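Side-chain contacts in uncharacterized protein (Streptococcus mutans, PDB 3L7Y), which binds a magnesium ion and is probably a phosphatase of the haloacid dehalogenase-like hydrolase family: residues Ala137-Ser142 / Asn172-Leu177; Ser162-Val167 / Phe217-Ile222; Glu155-Met160 / Thr186-Glu191. All coordinates share one frame; numbering follows the deposited sequence.

Overall arrangement
All three contacts lie in the cap, around a six-stranded mixed sheet that is separate from the eight-stranded core sheet, beside whose strand ends the metal-binding aspartates lie. Strand 138-143 serves contact 1, its neighbour 182-188 serves contact 3, and the next one, 219-224, serves contact 2. Contacts 2 and 3 have centres about 8 Å apart, and the centre of contact 1 is about 13 Å from each. Contact 1 packs on the face that helix 120-133 covers; the other two are on the opposite face, with helix 155-161 and the loop after it. Along the chain, 137-142, 155-160 and 162-167 come first, then 172-177, 186-191 and 217-222, so every pair of contacts interleaves, and three adjacent strands link them.

Contact 1 (Ala137-Ser142 / Asn172-Leu177); sequences AVIALS and NSFSPL
Ile139 is the first residue of 137-142 to meet Phe174, which reaches in from the irregular segment 172-177. Ile139 CG2 lies anti to the backbone N, because CG1 takes the place beside that N (chi1 -61°), and this branch packs 3.8 Å from Phe174 CE2. The backbone takes part too: Ile139 O comes to the edge of the ring, near its plane, 3.7 Å from Phe174 CZ. A carbonyl oxygen there faces the slightly positive ring hydrogens, a mild attraction that is not a hydrogen bond. The next strand residue, Ala140, turns its methyl to the other face of the sheet, where it meets Phe165 and Leu149. Leu141 returns to the side of the phenyl ring and comes from the opposite direction. Its CD1 approaches obliquely to 3.3 Å from Phe174 CE1, close for two carbons and a sign of tight packing, while Leu141 CG lies 3.8 Å from the same CE1. The same methyl is also touched by Leu177, whose CD2 is 4.0 Å from Leu141 CD1. Branched aliphatic residues suit the strand because their methyls fit around a flat ring, and phenylalanine suits the loop because one rigid group can span the gap to the sheet. A cis peptide bond before Pro176 turns the chain between Phe174 and Leu177. Strand 138-143 runs between antiparallel neighbours 147-150 and 182-188, and helix 120-133 covers the same hydrophobic layer, with Ile130 on Ile139, Ile127 on Leu141 and Ile123 on Leu177.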
loop_
_atom_site.group_PDB
_atom_site.type_symbol
_atom_site.label_atom_id
_atom_site.label_comp_id
_atom_site.label_asym_id
_atom_site.label_seq_id
_atom_site.Cartn_x
_atom_site.Cartn_y
_atom_site.Cartn_z
ATOM N N ALA A 137 -2.209 7.059 -19.971
ATOM C CA ALA A 137 -2.040 6.274 -18.745
ATOM C C ALA A 137 -2.005 4.787 -19.057
ATOM O O ALA A 137 -2.870 4.271 -19.761
ATOM C CB ALA A 137 -3.125 6.575 -17.734
ATOM N N VAL A 138 -0.991 4.104 -18.537
ATOM C CA VAL A 138 -0.936 2.652 -18.618
ATOM C C VAL A 138 -1.789 2.059 -17.505
ATOM O O VAL A 138 -1.623 2.390 -16.317
ATOM C CB VAL A 138 0.509 2.120 -18.509
ATOM C CG1 VAL A 138 0.508 0.603 -18.534
ATOM C CG2 VAL A 138 1.350 2.658 -19.660
ATOM N N ILE A 139 -2.700 1.173 -17.889
ATOM C CA ILE A 139 -3.654 0.615 -16.950
ATOM C C ILE A 139 -3.302 -0.811 -16.554
ATOM O O ILE A 139 -3.225 -1.703 -17.398
ATOM C CB ILE A 139 -5.081 0.609 -17.546
ATOM C CG1 ILE A 139 -5.548 2.042 -17.863
ATOM C CG2 ILE A 139 -6.043 -0.098 -16.600
ATOM C CD1 ILE A 139 -6.778 2.112 -18.818
ATOM N N ALA A 140 -3.118 -1.033 -15.262
ATOM C CA ALA A 140 -2.911 -2.385 -14.763
ATOM C C ALA A 140 -3.987 -2.773 -13.749
ATOM O O ALA A 140 -4.348 -1.985 -12.871
ATOM C CB ALA A 140 -1.526 -2.531 -14.169
ATOM N N LEU A 141 -4.518 -3.983 -13.898
ATOM C CA LEU A 141 -5.528 -4.499 -12.983
ATOM C C LEU A 141 -4.872 -5.433 -11.973
ATOM O O LEU A 141 -4.094 -6.321 -12.343
ATOM C CB LEU A 141 -6.606 -5.241 -13.760
ATOM C CG LEU A 141 -7.056 -4.549 -15.035
ATOM C CD1 LEU A 141 -7.999 -5.439 -15.844
ATOM C CD2 LEU A 141 -7.718 -3.231 -14.677
ATOM N N SER A 142 -5.172 -5.228 -10.696
ATOM C CA SER A 142 -4.569 -6.031 -9.645
ATOM C C SER A 142 -5.596 -7.025 -9.103
ATOM O O SER A 142 -6.477 -6.654 -8.324
ATOM C CB SER A 142 -3.998 -5.131 -8.532
ATOM O OG SER A 142 -3.318 -5.888 -7.543
ATOM N N ASN A 172 -5.681 -8.626 -25.002
ATOM C CA ASN A 172 -5.882 -7.715 -26.133
ATOM C C ASN A 172 -6.984 -6.706 -25.896
ATOM O O ASN A 172 -7.159 -5.762 -26.665
ATOM C CB ASN A 172 -6.085 -8.446 -27.488
ATOM C CG ASN A 172 -7.278 -9.403 -27.502
ATOM O OD1 ASN A 172 -7.253 -10.401 -28.221
ATOM N ND2 ASN A 172 -8.330 -9.093 -26.749
ATOM N N SER A 173 -7.740 -6.923 -24.833
ATOM C CA SER A 173 -8.766 -5.977 -24.459
ATOM C C SER A 173 -9.206 -6.227 -23.034
ATOM O O SER A 173 -9.124 -7.352 -22.524
ATOM C CB SER A 173 -9.960 -6.055 -25.412
ATOM O OG SER A 173 -10.827 -7.123 -25.083
ATOM N N PHE A 174 -9.666 -5.153 -22.402
ATOM C CA PHE A 174 -10.234 -5.216 -21.066
ATOM C C PHE A 174 -11.754 -5.383 -21.085
ATOM O O PHE A 174 -12.395 -5.378 -20.027
ATOM C CB PHE A 174 -9.883 -3.945 -20.306
ATOM C CG PHE A 174 -8.464 -3.896 -19.821
ATOM C CD1 PHE A 174 -7.871 -5.015 -19.265
ATOM C CD2 PHE A 174 -7.737 -2.716 -19.875
ATOM C CE1 PHE A 174 -6.568 -4.961 -18.797
ATOM C CE2 PHE A 174 -6.422 -2.660 -19.390
ATOM C CZ PHE A 174 -5.850 -3.779 -18.856
ATOM N N SER A 175 -12.351 -5.522 -22.272
ATOM C CA SER A 175 -13.814 -5.604 -22.338
ATOM C C SER A 175 -14.345 -6.814 -23.125
ATOM O O SER A 175 -14.154 -6.906 -24.332
ATOM C CB SER A 175 -14.406 -4.309 -22.901
ATOM O OG SER A 175 -15.821 -4.360 -22.870
ATOM N N PRO A 176 -15.009 -7.748 -22.436
ATOM C CA PRO A 176 -15.239 -7.746 -20.988
ATOM C C PRO A 176 -13.953 -8.026 -20.208
ATOM O O PRO A 176 -12.887 -8.256 -20.788
ATOM C CB PRO A 176 -16.203 -8.925 -20.781
ATOM C CG PRO A 176 -16.675 -9.326 -22.168
ATOM C CD PRO A 176 -15.587 -8.938 -23.093
ATOM N N LEU A 177 -14.070 -8.020 -18.885
ATOM C CA LEU A 177 -12.913 -8.161 -18.001
ATOM C C LEU A 177 -12.526 -9.632 -17.853
ATOM O O LEU A 177 -13.333 -10.506 -18.129
ATOM C CB LEU A 177 -13.245 -7.547 -16.640
ATOM C CG LEU A 177 -13.338 -6.017 -16.696
ATOM C CD1 LEU A 177 -14.140 -5.454 -15.521
ATOM C CD2 LEU A 177 -11.935 -5.404 -16.741
#

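Contact 2 (Ser162-Val167 / Phe217-Ile222); sequences SPFFPV and FGYIDI
The rings of Phe164 and Tyr219 form an offset edge-to-face pair, with the edge of the phenylalanine turned toward the face of the tyrosine. The planes stand at 73° and the centroids are 5.6 Å apart. It is the CE2 corner of Phe164 that makes the approach, and it meets the phenol end of its partner: Phe164 CE2 is 3.7 Å from Tyr219 CZ and 3.6 Å from Tyr219 OH. The hydroxyl oxygen sits near the plane of the phenylalanine ring, at its edge, 3.8 Å from Phe164 CZ as well. The weakly positive C-H edge of the phenylalanine is thus probably drawn to the electron-rich phenol end of the tyrosine, although no hydrogen bond joins the two segments. In each residue CG is anti to the carbonyl carbon (chi1 -38° in Phe164, -67° in Tyr219), and the two side chains extend toward each other from opposite directions. Two long flat groups are well suited to this place, because the nearest CA atoms of the two segments, Phe164 CA and Tyr219 CA, are 11.6 Å apart. Thr186 on the adjacent strand also touches the tyrosine. The side chain of Phe164 is about 6 Å from that of Asp45, a magnesium ligand, and that of Tyr219 about 10 Å from the ion. Aromatic residues of a cap sheet and its loop overlooking an aspartate-lined metal site fit the cap-and-core architecture of Cof-type haloacid dehalogenase-like hydrolases.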
loop_
_atom_site.group_PDB
_atom_site.type_symbol
_atom_site.label_atom_id
_atom_site.label_comp_id
_atom_site.label_asym_id
_atom_site.label_seq_id
_atom_site.Cartn_x
_atom_site.Cartn_y
_atom_site.Cartn_z
ATOM N N SER A 162 5.992 -5.411 -13.501
ATOM C CA SER A 162 6.032 -6.830 -13.244
ATOM C C SER A 162 6.555 -7.141 -11.854
ATOM O O SER A 162 6.609 -8.256 -11.449
ATOM C CB SER A 162 6.970 -7.471 -14.238
ATOM O OG SER A 162 8.246 -6.913 -14.085
ATOM N N PRO A 163 6.970 -6.118 -11.140
ATOM C CA PRO A 163 7.555 -6.346 -9.844
ATOM C C PRO A 163 6.504 -6.186 -8.808
ATOM O O PRO A 163 6.624 -6.698 -7.732
ATOM C CB PRO A 163 8.575 -5.227 -9.746
ATOM C CG PRO A 163 8.919 -4.925 -11.061
ATOM C CD PRO A 163 7.787 -5.206 -11.939
ATOM N N PHE A 164 5.463 -5.457 -9.155
ATOM C CA PHE A 164 4.391 -5.181 -8.256
ATOM C C PHE A 164 3.312 -6.230 -8.395
ATOM O O PHE A 164 2.227 -5.993 -7.985
ATOM C CB PHE A 164 3.791 -3.811 -8.579
ATOM C CG PHE A 164 4.811 -2.780 -8.987
ATOM C CD1 PHE A 164 6.132 -2.999 -8.777
ATOM C CD2 PHE A 164 4.434 -1.619 -9.591
ATOM C CE1 PHE A 164 7.056 -2.077 -9.138
ATOM C CE2 PHE A 164 5.359 -0.714 -9.984
ATOM C CZ PHE A 164 6.665 -0.941 -9.755
ATOM N N PHE A 165 3.615 -7.373 -9.003
ATOM C CA PHE A 165 2.633 -8.414 -9.281
ATOM C C PHE A 165 3.250 -9.805 -9.270
ATOM O O PHE A 165 4.350 -10.007 -9.784
ATOM C CB PHE A 165 1.978 -8.171 -10.640
ATOM C CG PHE A 165 1.253 -6.865 -10.733
ATOM C CD1 PHE A 165 0.021 -6.701 -10.122
ATOM C CD2 PHE A 165 1.806 -5.799 -11.426
ATOM C CE1 PHE A 165 -0.651 -5.499 -10.202
ATOM C CE2 PHE A 165 1.144 -4.596 -11.510
ATOM C CZ PHE A 165 -0.088 -4.444 -10.898
ATOM N N PRO A 166 2.520 -10.781 -8.715
ATOM C CA PRO A 166 3.055 -12.140 -8.644
ATOM C C PRO A 166 3.266 -12.587 -10.058
ATOM O O PRO A 166 4.352 -12.990 -10.475
ATOM C CB PRO A 166 1.887 -12.950 -8.061
ATOM C CG PRO A 166 0.879 -11.944 -7.578
ATOM C CD PRO A 166 1.077 -10.741 -8.430
ATOM N N VAL A 167 2.173 -12.484 -10.800
ATOM C CA VAL A 167 2.107 -12.937 -12.164
ATOM C C VAL A 167 1.482 -11.813 -12.967
ATOM O O VAL A 167 0.596 -11.113 -12.477
ATOM C CB VAL A 167 1.228 -14.193 -12.250
ATOM C CG1 VAL A 167 1.277 -14.779 -13.638
ATOM C CG2 VAL A 167 1.669 -15.204 -11.197
ATOM N N PHE A 217 5.904 7.763 -7.099
ATOM C CA PHE A 217 6.260 8.697 -8.160
ATOM C C PHE A 217 5.853 8.122 -9.515
ATOM O O PHE A 217 6.354 7.079 -9.941
ATOM C CB PHE A 217 7.762 9.011 -8.124
ATOM C CG PHE A 217 8.170 10.135 -9.036
ATOM C CD1 PHE A 217 8.638 9.875 -10.318
ATOM C CD2 PHE A 217 8.081 11.452 -8.615
ATOM C CE1 PHE A 217 9.011 10.911 -11.165
ATOM C CE2 PHE A 217 8.456 12.496 -9.455
ATOM C CZ PHE A 217 8.922 12.224 -10.731
ATOM N N GLY A 218 4.916 8.789 -10.177
ATOM C CA GLY A 218 4.409 8.312 -11.450
ATOM C C GLY A 218 3.369 7.206 -11.347
ATOM O O GLY A 218 3.113 6.513 -12.333
ATOM N N TYR A 219 2.755 7.041 -10.176
ATOM C CA TYR A 219 1.732 5.998 -9.987
ATOM C C TYR A 219 0.466 6.483 -9.272
ATOM O O TYR A 219 0.528 7.288 -8.339
ATOM C CB TYR A 219 2.309 4.786 -9.243
ATOM C CG TYR A 219 3.343 4.025 -10.035
ATOM C CD1 TYR A 219 4.702 4.243 -9.829
ATOM C CD2 TYR A 219 2.961 3.101 -11.002
ATOM C CE1 TYR A 219 5.651 3.554 -10.556
ATOM C CE2 TYR A 219 3.904 2.405 -11.738
ATOM C CZ TYR A 219 5.247 2.637 -11.506
ATOM O OH TYR A 219 6.189 1.959 -12.229
ATOM N N ILE A 220 -0.686 5.987 -9.725
ATOM C CA ILE A 220 -1.953 6.227 -9.046
ATOM C C ILE A 220 -2.654 4.890 -8.853
ATOM O O ILE A 220 -2.885 4.159 -9.821
ATOM C CB ILE A 220 -2.894 7.096 -9.890
ATOM C CG1 ILE A 220 -2.351 8.512 -10.068
ATOM C CG2 ILE A 220 -4.285 7.123 -9.273
ATOM C CD1 ILE A 220 -3.003 9.245 -11.245
ATOM N N ASP A 221 -2.993 4.568 -7.613
ATOM C CA ASP A 221 -3.813 3.399 -7.350
ATOM C C ASP A 221 -5.245 3.878 -7.337
ATOM O O ASP A 221 -5.561 4.882 -6.697
ATOM C CB ASP A 221 -3.460 2.776 -5.997
ATOM C CG ASP A 221 -2.193 1.967 -6.051
ATOM O OD1 ASP A 221 -1.692 1.739 -7.178
ATOM O OD2 ASP A 221 -1.695 1.559 -4.979
ATOM N N ILE A 222 -6.096 3.179 -8.070
ATOM C CA ILE A 222 -7.520 3.444 -8.045
ATOM C C ILE A 222 -8.136 2.423 -7.114
ATOM O O ILE A 222 -8.291 1.259 -7.462
ATOM C CB ILE A 222 -8.149 3.358 -9.456
ATOM C CG1 ILE A 222 -7.500 4.397 -10.382
ATOM C CG2 ILE A 222 -9.660 3.544 -9.370
ATOM C CD1 ILE A 222 -8.024 4.397 -11.800
#

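Contact 3 (Glu155-Met160 / Thr186-Glu191); sequences ENIVKM and TLQVKE
Van der Waals contact between Ile157 and the amide of Gln188 is the dependable part of this meeting of helix and strand. Both methyl ends of the isoleucine approach the carbonyl oxygen: Ile157 CD1 is 3.3 Å and Ile157 CG2 3.4 Å from Gln188 OE1, with Ile157 CG2 also 4.0 Å from Gln188 CD. The glutamine can reach this far because its CG is anti to the backbone N (chi1 -169°) and the chain stays extended beyond it (chi2 -159°), bridging the 8.7 Å between Ile157 CA and Gln188 CA. The side chain of Met160, one turn on, crosses that of Gln188 at about a right angle, but it is poorly ordered and its close approach is doubtful.

Polar bonding runs alongside the interface. Gln188 NE2 makes a weak hydrogen bond with Tyr219 OH on the adjoining strand, which may help to set the turn of the amide. On the helix, Ser154 OG bonds to the backbone N of Ile157. The isoleucine side chain also touches Val138 on the neighbouring strand.

A glutamine suits this partly exposed place, with a long aliphatic stem to cross the gap and an amide whose oxygen packs against the isoleucine methyls while its nitrogen has Tyr219 OH as a weak partner. With no hydrogen bond between the two segments, helix 155-161 rests on the sheet here through shape and dispersion, aided at most by feeble C-H to oxygen attraction.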
loop_
_atom_site.group_PDB
_atom_site.type_symbol
_atom_site.label_atom_id
_atom_site.label_comp_id
_atom_site.label_asym_id
_atom_site.label_seq_id
_atom_site.Cartn_x
_atom_site.Cartn_y
_atom_site.Cartn_z
ATOM N N GLU A 155 7.725 -3.134 -23.677
ATOM C CA GLU A 155 8.450 -4.079 -22.833
ATOM C C GLU A 155 8.995 -3.407 -21.581
ATOM O O GLU A 155 8.968 -3.992 -20.499
ATOM C CB GLU A 155 9.592 -4.738 -23.615
ATOM N N ASN A 156 9.485 -2.178 -21.729
ATOM C CA ASN A 156 10.063 -1.438 -20.607
ATOM C C ASN A 156 9.061 -1.164 -19.485
ATOM O O ASN A 156 9.407 -1.243 -18.306
ATOM C CB ASN A 156 10.689 -0.126 -21.088
ATOM N N ILE A 157 7.824 -0.831 -19.850
ATOM C CA ILE A 157 6.771 -0.656 -18.857
ATOM C C ILE A 157 6.451 -1.998 -18.223
ATOM O O ILE A 157 6.312 -2.103 -17.005
ATOM C CB ILE A 157 5.465 -0.104 -19.458
ATOM C CG1 ILE A 157 5.733 1.097 -20.372
ATOM C CG2 ILE A 157 4.494 0.249 -18.347
ATOM C CD1 ILE A 157 6.320 2.289 -19.673
ATOM N N VAL A 158 6.330 -3.025 -19.061
ATOM C CA VAL A 158 6.034 -4.371 -18.590
ATOM C C VAL A 158 7.072 -4.783 -17.565
ATOM O O VAL A 158 6.758 -5.437 -16.567
ATOM C CB VAL A 158 6.048 -5.387 -19.749
ATOM C CG1 VAL A 158 5.846 -6.810 -19.228
ATOM C CG2 VAL A 158 4.987 -5.023 -20.783
ATOM N N LYS A 159 8.315 -4.389 -17.816
ATOM C CA LYS A 159 9.404 -4.737 -16.918
ATOM C C LYS A 159 9.291 -3.934 -15.630
ATOM O O LYS A 159 9.700 -4.399 -14.578
ATOM C CB LYS A 159 10.766 -4.526 -17.590
ATOM N N MET A 160 8.792 -2.727 -15.706
ATOM C CA MET A 160 8.609 -1.911 -14.510
ATOM C C MET A 160 7.585 -2.394 -13.507
ATOM O O MET A 160 7.734 -2.166 -12.338
ATOM C CB MET A 160 8.162 -0.539 -14.907
ATOM C CG MET A 160 9.253 0.343 -15.192
ATOM S SD MET A 160 8.481 1.835 -15.575
ATOM C CE MET A 160 9.188 2.241 -17.111
ATOM N N THR A 186 -4.081 0.114 -11.165
ATOM C CA THR A 186 -2.968 1.044 -11.072
ATOM C C THR A 186 -2.755 1.763 -12.393
ATOM O O THR A 186 -2.766 1.148 -13.459
ATOM C CB THR A 186 -1.669 0.340 -10.622
ATOM O OG1 THR A 186 -1.848 -0.213 -9.308
ATOM C CG2 THR A 186 -0.511 1.333 -10.596
ATOM N N LEU A 187 -2.592 3.078 -12.326
ATOM C CA LEU A 187 -2.238 3.831 -13.508
ATOM C C LEU A 187 -0.779 4.237 -13.422
ATOM O O LEU A 187 -0.327 4.735 -12.390
ATOM C CB LEU A 187 -3.107 5.076 -13.647
ATOM C CG LEU A 187 -4.626 4.905 -13.697
ATOM C CD1 LEU A 187 -5.261 6.212 -14.116
ATOM C CD2 LEU A 187 -4.998 3.789 -14.664
ATOM N N GLN A 188 -0.042 4.031 -14.507
ATOM C CA GLN A 188 1.292 4.606 -14.594
ATOM C C GLN A 188 1.198 5.853 -15.444
ATOM O O GLN A 188 0.738 5.805 -16.595
ATOM C CB GLN A 188 2.309 3.624 -15.180
ATOM C CG GLN A 188 3.749 4.114 -15.026
ATOM C CD GLN A 188 4.685 3.457 -16.013
ATOM O OE1 GLN A 188 4.444 3.476 -17.217
ATOM N NE2 GLN A 188 5.761 2.872 -15.510
ATOM N N VAL A 189 1.614 6.972 -14.866
ATOM C CA VAL A 189 1.364 8.275 -15.451
ATOM C C VAL A 189 2.565 9.156 -15.183
ATOM O O VAL A 189 3.381 8.842 -14.318
ATOM C CB VAL A 189 0.142 8.927 -14.793
ATOM C CG1 VAL A 189 -1.083 8.036 -14.944
ATOM C CG2 VAL A 189 0.411 9.180 -13.330
ATOM N N LYS A 190 2.683 10.244 -15.934
ATOM C CA LYS A 190 3.682 11.257 -15.632
ATOM C C LYS A 190 3.342 11.871 -14.278
ATOM O O LYS A 190 2.196 12.260 -14.043
ATOM C CB LYS A 190 3.696 12.334 -16.720
ATOM C CG LYS A 190 4.603 12.015 -17.894
ATOM C CD LYS A 190 4.496 13.063 -18.994
ATOM N N GLU A 191 4.317 11.950 -13.376
ATOM C CA GLU A 191 4.041 12.493 -12.053
ATOM C C GLU A 191 3.356 13.857 -12.152
ATOM O O GLU A 191 2.546 14.212 -11.297
ATOM C CB GLU A 191 5.323 12.579 -11.201
ATOM C CG GLU A 191 5.112 13.103 -9.775
ATOM C CD GLU A 191 4.064 12.313 -8.987
ATOM O OE1 GLU A 191 3.718 12.721 -7.860
ATOM O OE2 GLU A 191 3.579 11.278 -9.486
#